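Local coordinates for anopheles Plasmodium-responsive Leucine-rich repeat protein 1B (PDB 4XGO) that probably takes part in the mosquito's immune response to Plasmodium through its leucine-rich repeat domain, which may act in partnership with the related LRIM1, at residues A120-Q125 / S141-N146. Sequence-based numbering, arbitrary orientation.
Sequences ALQNLQ and SLFHVN. With NAG (2-acetamido-2-deoxy-beta-D-glucopyranose), chain C; GOL (glycerol), chain I.
Strands Asn123-Gln125 and His144-Asn146 run parallel, their axes 4.9 Å apart and 6° from alignment, and Asn123 pairs with His144, Leu124 with Val145 and Gln125 with Asn146. The ladder starts at Gln122 O, which accepts two amides: Phe143 N at 2.8 Å, in the carbonyl plane on a lone pair, and His144 N at 3.0 Å, nearly straight. Leu124 N then gives to His144 O, and Asn146 N to Leu124 O. Just before the strands, Ser141 OG donates to Leu121 O at 2.6 Å; chi1 of 52° swings the small hydroxyl between its own N and carbonyl carbon, close enough to reach across.

Leu121, Leu124, Leu142 and Val145 turn into the buried core, the places that leucine-rich repeats fill with aliphatic residues. Leu142 CD2 lies 3.8 Å from Leu124 CB and also meets Leu121 CG, the side chains of Leu121 and Leu142 lying side by side and pointing the same way. The other face, on the concave surface of the solenoid, is polar: Asn123, Gln125 and His144 are partly exposed, while Asn146 is covered and carries an N-linked glycan through ND2. Asn123 and Gln125 each have a second conformer; in the one described here, Asn123 OD1 comes within 3.3 Å of His144 CB, its amide 83° from the imidazole plane, and Gln125, bent at chi2, brings OE1 to 3.3 Å from Asn146 CB. Asn146 ND2 also donates to O2 of a glycerol, probably from the crystallisation liquor, at 2.8 Å; OD1 is hydrogen-bonded to Ser148 OG, and the sugar to Asp165.

Both strands belong to the parallel array along the solenoid. Segment 120-125 bonds through its backbone to Thr98, Met100 and Met102 on one flank, while Val145 packs on Leu164 of strand 163-165 on the other; inside, Leu121 touches Phe115 and Leu124 touches Leu136.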
# COMPACT_ATOMS: atom_id res chain seq x y z
N ALA A 120 -23.06 -22.15 -5.22
CA ALA A 120 -23.33 -21.12 -6.22
C ALA A 120 -22.21 -20.10 -6.29
O ALA A 120 -22.38 -19.05 -6.93
CB ALA A 120 -24.63 -20.40 -5.91
N LEU A 121 -21.09 -20.36 -5.62
CA LEU A 121 -20.00 -19.39 -5.57
C LEU A 121 -19.37 -19.22 -6.96
O LEU A 121 -18.79 -20.17 -7.50
CB LEU A 121 -18.95 -19.81 -4.54
CG LEU A 121 -17.72 -18.88 -4.37
CD1 LEU A 121 -18.13 -17.52 -3.86
CD2 LEU A 121 -16.69 -19.49 -3.43
N GLN A 122 -19.47 -18.03 -7.54
CA GLN A 122 -18.96 -17.82 -8.89
C GLN A 122 -17.74 -16.93 -8.96
O GLN A 122 -16.95 -17.07 -9.88
CB GLN A 122 -20.03 -17.19 -9.78
CG GLN A 122 -21.19 -18.11 -10.10
CD GLN A 122 -21.96 -17.65 -11.31
OE1 GLN A 122 -21.49 -16.83 -12.11
NE2 GLN A 122 -23.17 -18.16 -11.45
N ASN A 123 -17.61 -16.00 -8.01
CA ASN A 123 -16.55 -14.99 -8.05
C ASN A 123 -15.78 -15.03 -6.74
O ASN A 123 -16.34 -14.80 -5.68
CB ASN A 123 -17.15 -13.61 -8.32
CG ASN A 123 -17.93 -13.56 -9.62
OD1 ASN A 123 -17.36 -13.52 -10.71
ND2 ASN A 123 -19.25 -13.56 -9.52
N LEU A 124 -14.48 -15.34 -6.84
CA LEU A 124 -13.65 -15.53 -5.68
C LEU A 124 -12.37 -14.71 -5.84
O LEU A 124 -11.61 -14.90 -6.82
CB LEU A 124 -13.34 -17.00 -5.51
CG LEU A 124 -12.44 -17.39 -4.34
CD1 LEU A 124 -13.00 -16.92 -3.00
CD2 LEU A 124 -12.24 -18.90 -4.34
N GLN A 125 -12.14 -13.81 -4.89
CA GLN A 125 -11.00 -12.90 -4.92
C GLN A 125 -10.18 -13.13 -3.67
O GLN A 125 -10.65 -12.85 -2.55
CB GLN A 125 -11.49 -11.46 -4.95
CG GLN A 125 -12.35 -11.13 -6.15
CD GLN A 125 -11.57 -11.20 -7.43
OE1 GLN A 125 -10.50 -10.57 -7.55
NE2 GLN A 125 -12.08 -11.97 -8.40
N SER A 141 -18.55 -24.34 -9.35
CA SER A 141 -19.38 -23.19 -9.68
C SER A 141 -18.52 -21.99 -10.07
O SER A 141 -19.04 -21.02 -10.61
CB SER A 141 -20.29 -22.83 -8.49
OG SER A 141 -19.56 -22.69 -7.28
N LEU A 142 -17.21 -22.04 -9.81
CA LEU A 142 -16.37 -20.84 -10.06
C LEU A 142 -16.35 -20.42 -11.53
O LEU A 142 -16.24 -21.25 -12.43
CB LEU A 142 -14.94 -21.04 -9.56
CG LEU A 142 -14.77 -21.08 -8.04
CD1 LEU A 142 -13.36 -21.49 -7.66
CD2 LEU A 142 -15.13 -19.76 -7.37
N PHE A 143 -16.48 -19.12 -11.75
CA PHE A 143 -16.51 -18.51 -13.07
C PHE A 143 -15.33 -17.54 -13.22
O PHE A 143 -14.69 -17.51 -14.28
CB PHE A 143 -17.84 -17.78 -13.25
CG PHE A 143 -18.02 -17.14 -14.60
CD1 PHE A 143 -18.16 -17.92 -15.74
CD2 PHE A 143 -18.10 -15.76 -14.72
CE1 PHE A 143 -18.31 -17.33 -16.98
CE2 PHE A 143 -18.26 -15.16 -15.96
CZ PHE A 143 -18.37 -15.96 -17.09
N HIS A 144 -15.08 -16.72 -12.20
CA HIS A 144 -13.99 -15.73 -12.21
C HIS A 144 -13.22 -15.89 -10.92
O HIS A 144 -13.82 -15.82 -9.84
CB HIS A 144 -14.53 -14.30 -12.26
CG HIS A 144 -14.89 -13.83 -13.62
ND1 HIS A 144 -15.12 -12.50 -13.89
CD2 HIS A 144 -15.04 -14.48 -14.80
CE1 HIS A 144 -15.41 -12.36 -15.17
NE2 HIS A 144 -15.37 -13.55 -15.74
N VAL A 145 -11.91 -16.12 -11.01
CA VAL A 145 -11.10 -16.38 -9.86
C VAL A 145 -9.79 -15.57 -9.91
O VAL A 145 -9.13 -15.53 -10.95
CB VAL A 145 -10.74 -17.87 -9.76
CG1 VAL A 145 -9.82 -18.09 -8.58
CG2 VAL A 145 -12.01 -18.72 -9.61
N ASN A 146 -9.40 -14.98 -8.79
CA ASN A 146 -8.14 -14.27 -8.71
C ASN A 146 -7.42 -14.71 -7.46
O ASN A 146 -7.89 -14.45 -6.34
CB ASN A 146 -8.39 -12.76 -8.73
CG ASN A 146 -7.14 -11.95 -8.96
OD1 ASN A 146 -6.01 -12.40 -8.70
ND2 ASN A 146 -7.35 -10.73 -9.47
C1 NAG C . -6.27 -9.81 -9.74
C2 NAG C . -6.63 -8.86 -10.88
C3 NAG C . -5.52 -7.82 -11.07
C4 NAG C . -5.23 -7.09 -9.77
C5 NAG C . -5.06 -8.11 -8.64
C6 NAG C . -4.96 -7.37 -7.30
C7 NAG C . -7.62 -9.36 -13.05
C8 NAG C . -7.55 -10.15 -14.32
N2 NAG C . -6.70 -9.58 -12.12
O3 NAG C . -5.84 -6.91 -12.12
O4 NAG C . -3.97 -6.40 -9.86
O5 NAG C . -6.14 -9.02 -8.58
O6 NAG C . -3.60 -7.49 -6.93
O7 NAG C . -8.51 -8.54 -12.90
C1 GOL I . -11.58 -10.38 -11.30
O1 GOL I . -10.71 -11.44 -11.71
C2 GOL I . -10.77 -9.21 -10.75
O2 GOL I . -9.89 -9.63 -9.69
C3 GOL I . -11.71 -8.12 -10.26
O3 GOL I . -11.12 -6.84 -10.53